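Local structure of glycosylation Associate Protein 3 (Streptococcus agalactiae serotype V, 6OYC) at residues P59-L64 and Y117-S122; I88-R93 and F110-E115; N165-E170 and V190-N195; K179-S184 and S309-L314. The protein probably works in the accessory Sec system, as a partner in the Gap123 complex linked to glycosylation and secretion of a surface protein. All coordinates share one frame; numbering follows the deposited sequence.

In the fold
Contacts 1 and 2 lie in the amino-terminal beta-rich half of the chain, contacts 3 and 4 in the alpha/beta half that follows. The first two have centres about 9 Å apart and touch through backbone pairing of strands 84-91 and 118-125; both segments of contact 2 fall in sequence between those of contact 1. Contacts 3 and 4 come later and alternate along the chain, with centres about 11 Å apart; the 179-184 loop belongs to the connection between the two strands of contact 3. About 33 Å separates the centres of contacts 1 and 3, on opposite sides of the chain's centre: one pair belongs to the antiparallel-sheet part, the other to the parallel-sheet part.

Contact 1 (P59-L64 and Y117-S122); sequences PNLPLL and YTYTIS
Leu61 and Thr120 mark the closest backbone approach, CA atoms 7.8 Å apart, too far for the irregular loop to pair with strand 118-122; side chains span the gap, and one bonds to a loop carbonyl. Tyr119 and Ile121, alternate residues of the extended strand, direct their CB atoms toward the loop, while Leu61 and Leu64 reach back from it. The CG of Tyr119 sits between the backbone N and the carbonyl carbon (chi1 69°), carrying the ring among the loop residues, where OH donates a 2.7 Å hydrogen bond to Pro62 O. The bond meets a lone pair in the carbonyl plane (C=O...O angle 142°), and Pro62 O lies at the ring's edge, in its plane. Tyrosine suits the place, its ring apolar and its hydroxyl able to give a hydrogen bond to a carbonyl of the irregular loop. The Leu64 side chain runs at about a right angle to that of Tyr119, and its CD1 lies obliquely to the ring, 3.4 Å from Tyr119 CZ. From Leu61, CD1 comes 3.7 Å from Tyr119 CE2 and 3.8 Å from Ile121 CG1, so one methyl bridges two strand residues. At the strand's start, Tyr117 and Thr118 both pair with Tyr91 in a classic beta bulge. Leu136 and Leu138 of strand 130-140 also touch Ile121 and Tyr119: the contact lies buried between two antiparallel sheets, consistent with a beta-sandwich of the galactose-binding-domain-like clan.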
loop_
_atom_site.group_PDB
_atom_site.type_symbol
_atom_site.label_atom_id
_atom_site.label_comp_id
_atom_site.label_asym_id
_atom_site.label_seq_id
_atom_site.Cartn_x
_atom_site.Cartn_y
_atom_site.Cartn_z
ATOM N N PRO C 59 -12.268 -12.674 -7.412
ATOM C CA PRO C 59 -12.033 -11.502 -8.256
ATOM C C PRO C 59 -11.120 -10.548 -7.513
ATOM O O PRO C 59 -11.145 -10.466 -6.285
ATOM C CB PRO C 59 -13.430 -10.903 -8.445
ATOM C CG PRO C 59 -14.187 -11.364 -7.246
ATOM C CD PRO C 59 -13.680 -12.758 -6.987
ATOM N N ASN C 60 -10.295 -9.836 -8.263
ATOM C CA ASN C 60 -9.385 -8.870 -7.668
ATOM C C ASN C 60 -9.713 -7.452 -8.119
ATOM O O ASN C 60 -8.936 -6.524 -7.853
ATOM C CB ASN C 60 -7.934 -9.246 -7.998
ATOM C CG ASN C 60 -7.783 -9.750 -9.427
ATOM O OD1 ASN C 60 -8.509 -9.326 -10.320
ATOM N ND2 ASN C 60 -6.858 -10.669 -9.640
ATOM N N LEU C 61 -10.852 -7.261 -8.785
ATOM C CA LEU C 61 -11.375 -5.951 -9.141
ATOM C C LEU C 61 -12.697 -5.724 -8.420
ATOM O O LEU C 61 -13.495 -6.658 -8.293
ATOM C CB LEU C 61 -11.595 -5.812 -10.672
ATOM C CG LEU C 61 -10.310 -5.984 -11.495
ATOM C CD1 LEU C 61 -10.569 -5.882 -13.001
ATOM C CD2 LEU C 61 -9.246 -4.969 -11.044
ATOM N N PRO C 62 -12.971 -4.508 -7.964
ATOM C CA PRO C 62 -14.208 -4.258 -7.224
ATOM C C PRO C 62 -15.405 -4.106 -8.144
ATOM O O PRO C 62 -15.296 -3.771 -9.329
ATOM C CB PRO C 62 -13.926 -2.933 -6.502
ATOM C CG PRO C 62 -13.029 -2.187 -7.476
ATOM C CD PRO C 62 -12.166 -3.281 -8.133
ATOM N N LEU C 63 -16.560 -4.324 -7.537
ATOM C CA LEU C 63 -17.849 -4.103 -8.175
ATOM C C LEU C 63 -18.049 -2.615 -8.431
ATOM O O LEU C 63 -17.865 -1.797 -7.527
ATOM C CB LEU C 63 -18.940 -4.652 -7.261
ATOM C CG LEU C 63 -20.304 -5.145 -7.711
ATOM C CD1 LEU C 63 -20.195 -6.209 -8.803
ATOM C CD2 LEU C 63 -21.078 -5.671 -6.481
ATOM N N LEU C 64 -18.433 -2.256 -9.654
ATOM C CA LEU C 64 -18.615 -0.862 -10.035
ATOM C C LEU C 64 -20.087 -0.585 -10.326
ATOM O O LEU C 64 -20.890 -1.504 -10.515
ATOM C CB LEU C 64 -17.750 -0.514 -11.257
ATOM C CG LEU C 64 -16.233 -0.734 -11.099
ATOM C CD1 LEU C 64 -15.461 -0.245 -12.329
ATOM C CD2 LEU C 64 -15.691 -0.065 -9.825
ATOM N N TYR C 117 -21.708 -6.104 -17.474
ATOM C CA TYR C 117 -21.962 -7.022 -16.373
ATOM C C TYR C 117 -20.701 -7.266 -15.549
ATOM O O TYR C 117 -20.724 -7.138 -14.322
ATOM C CB TYR C 117 -22.505 -8.362 -16.892
ATOM C CG TYR C 117 -23.033 -9.226 -15.773
ATOM C CD1 TYR C 117 -24.136 -8.812 -15.016
ATOM C CD2 TYR C 117 -22.409 -10.430 -15.434
ATOM C CE1 TYR C 117 -24.614 -9.573 -13.957
ATOM C CE2 TYR C 117 -22.901 -11.226 -14.378
ATOM C CZ TYR C 117 -24.009 -10.787 -13.650
ATOM O OH TYR C 117 -24.512 -11.527 -12.599
ATOM N N THR C 118 -19.595 -7.615 -16.201
ATOM C CA THR C 118 -18.291 -7.723 -15.559
ATOM C C THR C 118 -17.268 -6.903 -16.340
ATOM O O THR C 118 -17.561 -6.349 -17.405
ATOM C CB THR C 118 -17.816 -9.183 -15.469
ATOM O OG1 THR C 118 -17.558 -9.678 -16.786
ATOM C CG2 THR C 118 -18.863 -10.047 -14.791
ATOM N N TYR C 119 -16.044 -6.840 -15.819
ATOM C CA TYR C 119 -14.980 -6.178 -16.564
ATOM C C TYR C 119 -13.634 -6.787 -16.189
ATOM O O TYR C 119 -13.484 -7.446 -15.160
ATOM C CB TYR C 119 -14.994 -4.646 -16.345
ATOM C CG TYR C 119 -14.603 -4.167 -14.953
ATOM C CD1 TYR C 119 -15.473 -4.303 -13.866
ATOM C CD2 TYR C 119 -13.355 -3.585 -14.719
ATOM C CE1 TYR C 119 -15.110 -3.871 -12.596
ATOM C CE2 TYR C 119 -12.981 -3.143 -13.443
ATOM C CZ TYR C 119 -13.863 -3.287 -12.389
ATOM O OH TYR C 119 -13.500 -2.853 -11.137
ATOM N N THR C 120 -12.662 -6.589 -17.060
ATOM C CA THR C 120 -11.297 -7.020 -16.819
ATOM C C THR C 120 -10.372 -5.845 -17.073
ATOM O O THR C 120 -10.711 -4.915 -17.800
ATOM C CB THR C 120 -10.874 -8.173 -17.740
ATOM O OG1 THR C 120 -10.871 -7.696 -19.086
ATOM C CG2 THR C 120 -11.817 -9.390 -17.611
ATOM N N ILE C 121 -9.177 -5.906 -16.500
ATOM C CA ILE C 121 -8.133 -4.934 -16.804
ATOM C C ILE C 121 -6.880 -5.714 -17.153
ATOM O O ILE C 121 -6.505 -6.635 -16.424
ATOM C CB ILE C 121 -7.878 -3.968 -15.631
ATOM C CG1 ILE C 121 -9.161 -3.202 -15.288
ATOM C CG2 ILE C 121 -6.781 -3.022 -15.991
ATOM C CD1 ILE C 121 -9.079 -2.364 -14.004
ATOM N N SER C 122 -6.246 -5.360 -18.271
ATOM C CA SER C 122 -5.093 -6.086 -18.783
ATOM C C SER C 122 -3.911 -5.151 -18.966
ATOM O O SER C 122 -4.046 -4.070 -19.549
ATOM C CB SER C 122 -5.414 -6.766 -20.114
ATOM O OG SER C 122 -6.296 -7.842 -19.919
#

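Contact 2 (I88-R93 and F110-E115); sequences IEFYNR and FIYPKE
The Phe90 ring carries Pro113 on one face: Pro113 CD stands 3.5 Å from the ring centroid and only 2° from the ring normal, a CH-pi contact almost exactly over the middle. Proline suits this place because its ring is rigid and its CD hydrogens, next to the nitrogen, are slightly polarised. Two further rings approach Phe90 obliquely. Phe90 CZ meets Phe110 CD2 at 3.8 Å with the planes 40° apart, and Phe90 CE1 meets Tyr112 CD1 at 3.8 Å with the planes at 80°. Together the three rings form an aromatic cluster that lies between strand 84-91 of the four-stranded antiparallel sheet and the end of strand 107-111, which belongs to the other antiparallel sheet; Tyr119 of strand 118-125 also touches Phe90. Ile88 comes at Phe110 from the opposite direction, its CD1 3.5 Å from Phe110 CZ. Further along, beyond the end of strand 84-91, the backbones come closer, Asn92 CA lying 3.6 Å from Glu115 O, and a water links the two side chains, accepting from Asn92 ND2 at 3.0 Å and donating to Glu115 OE1 at 2.8 Å. The amide of Asn92 is held from its other end, OD1 accepting from the backbone N atoms of Phe94 and Glu96.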
loop_
_atom_site.group_PDB
_atom_site.type_symbol
_atom_site.label_atom_id
_atom_site.label_comp_id
_atom_site.label_asym_id
_atom_site.label_seq_id
_atom_site.Cartn_x
_atom_site.Cartn_y
_atom_site.Cartn_z
ATOM N N ILE C 88 -8.953 -1.677 -20.203
ATOM C CA ILE C 88 -10.120 -2.091 -19.443
ATOM C C ILE C 88 -11.210 -2.463 -20.434
ATOM O O ILE C 88 -11.526 -1.685 -21.345
ATOM C CB ILE C 88 -10.578 -0.992 -18.466
ATOM C CG1 ILE C 88 -11.824 -1.422 -17.702
ATOM C CG2 ILE C 88 -10.826 0.330 -19.167
ATOM C CD1 ILE C 88 -12.052 -0.577 -16.445
ATOM N N GLU C 89 -11.766 -3.661 -20.282
ATOM C CA GLU C 89 -12.771 -4.173 -21.202
ATOM C C GLU C 89 -14.010 -4.607 -20.431
ATOM O O GLU C 89 -13.898 -5.210 -19.362
ATOM C CB GLU C 89 -12.229 -5.357 -22.022
ATOM C CG GLU C 89 -13.156 -5.778 -23.162
ATOM C CD GLU C 89 -12.405 -6.388 -24.348
ATOM O OE1 GLU C 89 -11.169 -6.566 -24.282
ATOM O OE2 GLU C 89 -13.063 -6.702 -25.351
ATOM N N PHE C 90 -15.185 -4.314 -20.987
ATOM C CA PHE C 90 -16.460 -4.599 -20.353
ATOM C C PHE C 90 -17.175 -5.736 -21.081
ATOM O O PHE C 90 -17.078 -5.871 -22.310
ATOM C CB PHE C 90 -17.323 -3.330 -20.301
ATOM C CG PHE C 90 -16.560 -2.110 -19.799
ATOM C CD1 PHE C 90 -16.197 -1.996 -18.463
ATOM C CD2 PHE C 90 -16.169 -1.107 -20.673
ATOM C CE1 PHE C 90 -15.468 -0.878 -17.998
ATOM C CE2 PHE C 90 -15.445 0.012 -20.218
ATOM C CZ PHE C 90 -15.096 0.119 -18.880
ATOM N N TYR C 91 -17.880 -6.564 -20.310
ATOM C CA TYR C 91 -18.506 -7.773 -20.821
ATOM C C TYR C 91 -19.925 -7.848 -20.292
ATOM O O TYR C 91 -20.180 -7.544 -19.118
ATOM C CB TYR C 91 -17.725 -9.050 -20.424
ATOM C CG TYR C 91 -16.317 -9.091 -20.995
ATOM C CD1 TYR C 91 -15.252 -8.488 -20.323
ATOM C CD2 TYR C 91 -16.057 -9.720 -22.218
ATOM C CE1 TYR C 91 -13.971 -8.510 -20.845
ATOM C CE2 TYR C 91 -14.783 -9.754 -22.742
ATOM C CZ TYR C 91 -13.743 -9.142 -22.058
ATOM O OH TYR C 91 -12.476 -9.182 -22.579
ATOM N N ASN C 92 -20.852 -8.219 -21.165
ATOM C CA ASN C 92 -22.218 -8.410 -20.721
ATOM C C ASN C 92 -22.320 -9.771 -20.042
ATOM O O ASN C 92 -21.333 -10.496 -19.873
ATOM C CB ASN C 92 -23.196 -8.253 -21.881
ATOM C CG ASN C 92 -23.008 -9.302 -22.955
ATOM O OD1 ASN C 92 -22.345 -10.337 -22.759
ATOM N ND2 ASN C 92 -23.592 -9.034 -24.118
ATOM N N ARG C 93 -23.538 -10.136 -19.672
ATOM C CA ARG C 93 -23.775 -11.353 -18.915
ATOM C C ARG C 93 -23.646 -12.602 -19.783
ATOM O O ARG C 93 -23.622 -13.711 -19.246
ATOM C CB ARG C 93 -25.146 -11.213 -18.217
ATOM C CG ARG C 93 -26.080 -12.387 -18.174
ATOM C CD ARG C 93 -27.353 -12.063 -17.376
ATOM N NE ARG C 93 -27.177 -11.394 -16.076
ATOM C CZ ARG C 93 -27.647 -10.178 -15.792
ATOM N NH1 ARG C 93 -28.271 -9.465 -16.728
ATOM N NH2 ARG C 93 -27.477 -9.651 -14.582
ATOM N N PHE C 110 -13.235 7.081 -16.913
ATOM C CA PHE C 110 -14.219 6.433 -17.758
ATOM C C PHE C 110 -15.504 6.305 -16.961
ATOM O O PHE C 110 -15.491 6.347 -15.728
ATOM C CB PHE C 110 -13.744 5.050 -18.207
ATOM C CG PHE C 110 -13.617 4.056 -17.064
ATOM C CD1 PHE C 110 -12.451 3.998 -16.309
ATOM C CD2 PHE C 110 -14.666 3.203 -16.739
ATOM C CE1 PHE C 110 -12.325 3.100 -15.254
ATOM C CE2 PHE C 110 -14.555 2.304 -15.686
ATOM C CZ PHE C 110 -13.380 2.253 -14.936
ATOM N N ILE C 111 -16.611 6.130 -17.676
ATOM C CA ILE C 111 -17.886 5.776 -17.068
ATOM C C ILE C 111 -18.074 4.269 -17.181
ATOM O O ILE C 111 -17.923 3.703 -18.265
ATOM C CB ILE C 111 -19.046 6.533 -17.730
ATOM C CG1 ILE C 111 -19.120 7.952 -17.155
ATOM C CG2 ILE C 111 -20.346 5.792 -17.518
ATOM C CD1 ILE C 111 -19.653 8.948 -18.135
ATOM N N TYR C 112 -18.362 3.616 -16.065
ATOM C CA TYR C 112 -18.700 2.203 -16.113
ATOM C C TYR C 112 -20.000 2.059 -16.896
ATOM O O TYR C 112 -21.033 2.579 -16.454
ATOM C CB TYR C 112 -18.844 1.631 -14.707
ATOM C CG TYR C 112 -18.998 0.126 -14.650
ATOM C CD1 TYR C 112 -17.969 -0.729 -15.082
ATOM C CD2 TYR C 112 -20.168 -0.452 -14.139
ATOM C CE1 TYR C 112 -18.116 -2.126 -15.009
ATOM C CE2 TYR C 112 -20.317 -1.841 -14.055
ATOM C CZ TYR C 112 -19.293 -2.675 -14.493
ATOM O OH TYR C 112 -19.467 -4.047 -14.420
ATOM N N PRO C 113 -19.993 1.398 -18.050
ATOM C CA PRO C 113 -21.114 1.525 -18.988
ATOM C C PRO C 113 -22.315 0.672 -18.600
ATOM O O PRO C 113 -22.205 -0.296 -17.848
ATOM C CB PRO C 113 -20.509 1.052 -20.309
ATOM C CG PRO C 113 -19.458 0.098 -19.902
ATOM C CD PRO C 113 -18.875 0.637 -18.629
ATOM N N LYS C 114 -23.475 1.043 -19.181
ATOM C CA LYS C 114 -24.757 0.432 -18.831
ATOM C C LYS C 114 -24.834 -1.039 -19.210
ATOM O O LYS C 114 -25.555 -1.799 -18.561
ATOM C CB LYS C 114 -25.926 1.157 -19.501
ATOM C CG LYS C 114 -26.497 2.392 -18.796
ATOM C CD LYS C 114 -25.433 3.373 -18.348
ATOM C CE LYS C 114 -25.110 4.276 -19.520
ATOM N NZ LYS C 114 -24.212 5.394 -19.174
ATOM N N GLU C 115 -24.141 -1.453 -20.263
ATOM C CA GLU C 115 -24.173 -2.840 -20.721
ATOM C C GLU C 115 -23.155 -3.729 -20.013
ATOM O O GLU C 115 -23.146 -4.946 -20.235
ATOM C CB GLU C 115 -23.932 -2.897 -22.232
ATOM C CG GLU C 115 -25.106 -2.387 -23.039
ATOM C CD GLU C 115 -26.381 -3.144 -22.740
ATOM O OE1 GLU C 115 -26.349 -4.388 -22.683
ATOM O OE2 GLU C 115 -27.421 -2.491 -22.552
HETATM O O HOH W 1 -25.545 -6.697 -23.960
#

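Contact 3 (N165-E170 and V190-N195); sequences NLLLVE and VELVSN
Ser194 OG donates a 2.6 Å hydrogen bond to Val169 O, approaching 35° out of the carbonyl plane. It extends the parallel pairing of strands 163-168 and 191-193 in a beta-alpha-beta unit whose second strand forms one edge of the five-stranded parallel sheet. A serine fits here because its short side chain, with OG anti to the backbone N (chi1 -163°), can reach a backbone carbonyl of the neighbouring segment. Before it, the donor alternates from one segment to the other, as in parallel strands: Glu191 N donates to Asn165 O and Leu167 N to Glu191 O, each at 2.8 Å, then Val193 N to Leu167 O at 3.1 Å and Val169 N to Val193 O at 2.8 Å. One sheet face carries Leu167 and Leu192, side by side and pointing the same way, their CD2 atoms 3.5 Å apart. On the other face are Leu166, Leu168, Glu191 and Val193; Leu168 CD1 packs on Val193 CG2, and the Leu168 side chain also touches Ala236 of helix 231-243. The leucines suit strand 163-168, which is buried; the edge strand 191-193 is partly exposed at Glu191 and Leu192. The carboxylate of Glu191 bends away from this packing to accept from Thr156 N. Asn165 uses OD1 for Asn225 ND2 in strand 223-227 and ND2 for Lys189 O. Near the start, Val190 CG2 presses against Leu167 CB at 3.4 Å.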
loop_
_atom_site.group_PDB
_atom_site.type_symbol
_atom_site.label_atom_id
_atom_site.label_comp_id
_atom_site.label_asym_id
_atom_site.label_seq_id
_atom_site.Cartn_x
_atom_site.Cartn_y
_atom_site.Cartn_z
ATOM N N ASN C 165 3.910 14.066 19.473
ATOM C CA ASN C 165 3.080 12.934 19.078
ATOM C C ASN C 165 3.172 12.799 17.564
ATOM O O ASN C 165 2.662 13.643 16.823
ATOM C CB ASN C 165 1.646 13.117 19.559
ATOM C CG ASN C 165 1.544 13.098 21.074
ATOM O OD1 ASN C 165 2.091 12.209 21.736
ATOM N ND2 ASN C 165 0.853 14.091 21.633
ATOM N N LEU C 166 3.860 11.759 17.115
ATOM C CA LEU C 166 4.104 11.507 15.702
ATOM C C LEU C 166 3.095 10.471 15.223
ATOM O O LEU C 166 3.121 9.323 15.674
ATOM C CB LEU C 166 5.530 11.005 15.501
ATOM C CG LEU C 166 6.366 11.689 14.433
ATOM C CD1 LEU C 166 6.330 13.205 14.637
ATOM C CD2 LEU C 166 7.785 11.165 14.492
ATOM N N LEU C 167 2.202 10.870 14.328
ATOM C CA LEU C 167 1.215 9.955 13.762
ATOM C C LEU C 167 1.721 9.454 12.413
ATOM O O LEU C 167 1.797 10.217 11.442
ATOM C CB LEU C 167 -0.152 10.615 13.603
ATOM C CG LEU C 167 -1.153 9.612 13.028
ATOM C CD1 LEU C 167 -1.307 8.453 13.997
ATOM C CD2 LEU C 167 -2.497 10.252 12.753
ATOM N N LEU C 168 2.048 8.168 12.357
ATOM C CA LEU C 168 2.511 7.534 11.127
ATOM C C LEU C 168 1.292 7.260 10.251
ATOM O O LEU C 168 0.433 6.448 10.611
ATOM C CB LEU C 168 3.274 6.253 11.455
ATOM C CG LEU C 168 4.805 6.267 11.583
ATOM C CD1 LEU C 168 5.298 7.482 12.338
ATOM C CD2 LEU C 168 5.327 4.984 12.241
ATOM N N VAL C 169 1.199 7.943 9.116
ATOM C CA VAL C 169 0.032 7.872 8.246
ATOM C C VAL C 169 0.355 6.910 7.105
ATOM O O VAL C 169 1.371 7.074 6.416
ATOM C CB VAL C 169 -0.350 9.266 7.716
ATOM C CG1 VAL C 169 -1.495 9.171 6.729
ATOM C CG2 VAL C 169 -0.700 10.206 8.872
ATOM N N GLU C 170 -0.489 5.886 6.922
ATOM C CA GLU C 170 -0.301 4.942 5.827
ATOM C C GLU C 170 -0.235 5.704 4.511
ATOM O O GLU C 170 -0.979 6.668 4.299
ATOM C CB GLU C 170 -1.439 3.909 5.784
ATOM C CG GLU C 170 -1.631 3.058 7.042
ATOM C CD GLU C 170 -0.427 2.173 7.373
ATOM O OE1 GLU C 170 -0.180 1.934 8.573
ATOM O OE2 GLU C 170 0.278 1.714 6.442
ATOM N N VAL C 190 -0.756 16.482 17.345
ATOM C CA VAL C 190 -0.027 15.462 16.596
ATOM C C VAL C 190 0.650 16.081 15.378
ATOM O O VAL C 190 0.203 17.102 14.846
ATOM C CB VAL C 190 -0.968 14.304 16.179
ATOM C CG1 VAL C 190 -1.695 14.626 14.885
ATOM C CG2 VAL C 190 -0.194 13.016 16.080
ATOM N N GLU C 191 1.733 15.443 14.930
ATOM C CA GLU C 191 2.390 15.731 13.660
ATOM C C GLU C 191 2.243 14.514 12.746
ATOM O O GLU C 191 2.640 13.403 13.117
ATOM C CB GLU C 191 3.873 16.051 13.869
ATOM C CG GLU C 191 4.161 17.385 14.538
ATOM C CD GLU C 191 4.004 18.547 13.579
ATOM O OE1 GLU C 191 4.759 18.592 12.576
ATOM O OE2 GLU C 191 3.114 19.401 13.825
ATOM N N LEU C 192 1.686 14.727 11.556
ATOM C CA LEU C 192 1.496 13.654 10.590
ATOM C C LEU C 192 2.717 13.502 9.696
ATOM O O LEU C 192 3.223 14.488 9.150
ATOM C CB LEU C 192 0.265 13.907 9.724
ATOM C CG LEU C 192 -0.988 14.347 10.465
ATOM C CD1 LEU C 192 -2.126 14.541 9.476
ATOM C CD2 LEU C 192 -1.348 13.323 11.494
ATOM N N VAL C 193 3.165 12.261 9.519
ATOM C CA VAL C 193 4.219 11.964 8.564
ATOM C C VAL C 193 3.804 10.748 7.752
ATOM O O VAL C 193 2.920 9.979 8.138
ATOM C CB VAL C 193 5.590 11.738 9.241
ATOM C CG1 VAL C 193 6.133 13.072 9.783
ATOM C CG2 VAL C 193 5.484 10.713 10.361
ATOM N N SER C 194 4.438 10.603 6.592
ATOM C CA SER C 194 4.173 9.472 5.719
ATOM C C SER C 194 5.355 9.314 4.774
ATOM O O SER C 194 6.284 10.123 4.770
ATOM C CB SER C 194 2.865 9.652 4.946
ATOM O OG SER C 194 2.414 8.416 4.420
ATOM N N ASN C 195 5.313 8.244 3.991
ATOM C CA ASN C 195 6.296 8.044 2.934
ATOM C C ASN C 195 6.004 9.006 1.786
ATOM O O ASN C 195 4.865 9.066 1.307
ATOM C CB ASN C 195 6.257 6.597 2.443
ATOM C CG ASN C 195 7.458 6.234 1.604
ATOM O OD1 ASN C 195 7.940 7.035 0.803
ATOM N ND2 ASN C 195 7.953 5.015 1.785
#

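Contact 4 (K179-S184 and S309-L314); sequences KIESIS and SGNEHL
Ile180 and Glu181 in an irregular loop face Glu312 and Asn311 of the 3-10 segment 310-314, and in each of the pairs Ile180-Glu312 and Glu181-Asn311 the CA atoms are 6.9 Å apart. The contact is made by packing. Ile180 lays its side chain across the start of the 3-10 turn, CG1 held between the backbone N and the carbonyl carbon (chi1 78°), which brings CD1 to 3.0 Å from Asn311 O. Asn311 O also accepts from Leu314 N within the turn. Beside it, Glu181 crosses Asn311 at about a right angle, with OE2 3.5 Å from Asn311 CB, and its own CB lies 3.9 Å from Leu314 CD1. A glutamate suits this place by offering both an apolar stem for the leucine and a charged end, which Lys179 NZ meets 3.6 Å from Glu181 OE1 in a salt bridge within the loop. Glu181 and Lys179 also touch Asp173 of helix 171-174, while Leu314 reaches Leu186 and Tyr292. The contact thus joins the crossover between strands 163-168 and 191-193, at one edge of the parallel sheet, to the chain that follows strand 289-291 at the other edge.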
loop_
_atom_site.group_PDB
_atom_site.type_symbol
_atom_site.label_atom_id
_atom_site.label_comp_id
_atom_site.label_asym_id
_atom_site.label_seq_id
_atom_site.Cartn_x
_atom_site.Cartn_y
_atom_site.Cartn_z
ATOM N N LYS C 179 -10.547 11.144 6.973
ATOM C CA LYS C 179 -10.943 9.888 7.636
ATOM C C LYS C 179 -10.664 9.960 9.139
ATOM O O LYS C 179 -9.689 9.379 9.604
ATOM C CB LYS C 179 -10.190 8.685 7.048
ATOM C CG LYS C 179 -10.351 8.457 5.547
ATOM C CD LYS C 179 -9.244 7.577 4.931
ATOM C CE LYS C 179 -7.838 8.000 5.361
ATOM N NZ LYS C 179 -7.568 9.449 5.106
ATOM N N ILE C 180 -11.535 10.637 9.898
ATOM C CA ILE C 180 -11.489 10.663 11.369
ATOM C C ILE C 180 -10.122 11.122 11.881
ATOM O O ILE C 180 -10.052 11.891 12.843
ATOM C CB ILE C 180 -11.893 9.302 12.010
ATOM C CG1 ILE C 180 -10.797 8.227 11.964
ATOM C CG2 ILE C 180 -13.168 8.759 11.368
ATOM C CD1 ILE C 180 -9.854 8.169 13.164
ATOM N N GLU C 181 -9.030 10.670 11.255
ATOM C CA GLU C 181 -7.654 11.042 11.594
ATOM C C GLU C 181 -7.308 12.372 10.938
ATOM O O GLU C 181 -6.206 12.550 10.394
ATOM C CB GLU C 181 -6.698 9.936 11.145
ATOM C CG GLU C 181 -6.729 9.677 9.640
ATOM C CD GLU C 181 -6.427 8.259 9.281
ATOM O OE1 GLU C 181 -6.875 7.817 8.201
ATOM O OE2 GLU C 181 -5.720 7.602 10.074
ATOM N N SER C 182 -8.263 13.305 10.893
ATOM C CA SER C 182 -8.184 14.455 10.003
ATOM C C SER C 182 -7.533 15.637 10.707
ATOM O O SER C 182 -8.039 16.098 11.731
ATOM C CB SER C 182 -9.576 14.847 9.506
ATOM O OG SER C 182 -9.572 16.105 8.859
ATOM N N ILE C 183 -6.404 16.122 10.145
ATOM C CA ILE C 183 -5.651 17.305 10.582
ATOM C C ILE C 183 -5.425 17.286 12.093
ATOM O O ILE C 183 -5.299 18.344 12.724
ATOM C CB ILE C 183 -6.355 18.597 10.119
ATOM C CG1 ILE C 183 -6.916 18.416 8.708
ATOM C CG2 ILE C 183 -5.396 19.787 10.113
ATOM C CD1 ILE C 183 -7.650 19.627 8.197
ATOM N N SER C 184 -5.365 16.083 12.678
ATOM C CA SER C 184 -5.177 15.801 14.112
ATOM C C SER C 184 -6.472 15.933 14.910
ATOM O O SER C 184 -6.452 15.739 16.142
ATOM C CB SER C 184 -4.104 16.691 14.759
ATOM O OG SER C 184 -3.956 16.389 16.138
ATOM N N SER C 309 -10.818 -1.438 9.664
ATOM C CA SER C 309 -10.639 0.017 9.605
ATOM C C SER C 309 -9.978 0.469 10.907
ATOM O O SER C 309 -10.590 1.092 11.780
ATOM C CB SER C 309 -11.968 0.728 9.378
ATOM O OG SER C 309 -12.664 0.171 8.275
ATOM N N GLY C 310 -8.693 0.123 11.025
ATOM C CA GLY C 310 -7.953 0.370 12.245
ATOM C C GLY C 310 -7.818 1.833 12.613
ATOM O O GLY C 310 -7.667 2.148 13.798
ATOM N N ASN C 311 -7.878 2.731 11.629
ATOM C CA ASN C 311 -7.838 4.161 11.922
ATOM C C ASN C 311 -8.954 4.558 12.879
ATOM O O ASN C 311 -8.762 5.419 13.748
ATOM C CB ASN C 311 -7.937 4.956 10.624
ATOM C CG ASN C 311 -9.309 4.873 10.001
ATOM O OD1 ASN C 311 -10.027 5.864 9.917
ATOM N ND2 ASN C 311 -9.689 3.680 9.574
ATOM N N GLU C 312 -10.118 3.917 12.761
ATOM C CA GLU C 312 -11.221 4.206 13.670
ATOM C C GLU C 312 -10.945 3.768 15.097
ATOM O O GLU C 312 -11.823 3.935 15.947
ATOM C CB GLU C 312 -12.506 3.553 13.155
ATOM C CG GLU C 312 -12.929 4.124 11.826
ATOM C CD GLU C 312 -14.079 3.367 11.199
ATOM O OE1 GLU C 312 -14.460 3.709 10.057
ATOM O OE2 GLU C 312 -14.602 2.429 11.840
ATOM N N HIS C 313 -9.772 3.205 15.379
ATOM C CA HIS C 313 -9.381 2.865 16.743
ATOM C C HIS C 313 -8.626 3.983 17.444
ATOM O O HIS C 313 -8.368 3.870 18.649
ATOM C CB HIS C 313 -8.483 1.622 16.778
ATOM C CG HIS C 313 -9.089 0.408 16.154
ATOM N ND1 HIS C 313 -8.416 -0.791 16.071
ATOM C CD2 HIS C 313 -10.299 0.205 15.581
ATOM C CE1 HIS C 313 -9.186 -1.681 15.475
ATOM N NE2 HIS C 313 -10.332 -1.102 15.164
ATOM N N LEU C 314 -8.227 5.025 16.721
ATOM C CA LEU C 314 -7.385 6.049 17.328
ATOM C C LEU C 314 -7.975 6.687 18.590
ATOM O O LEU C 314 -7.184 7.038 19.483
ATOM C CB LEU C 314 -7.052 7.114 16.275
ATOM C CG LEU C 314 -5.982 6.685 15.277
ATOM C CD1 LEU C 314 -5.807 7.724 14.193
ATOM C CD2 LEU C 314 -4.685 6.433 16.017
#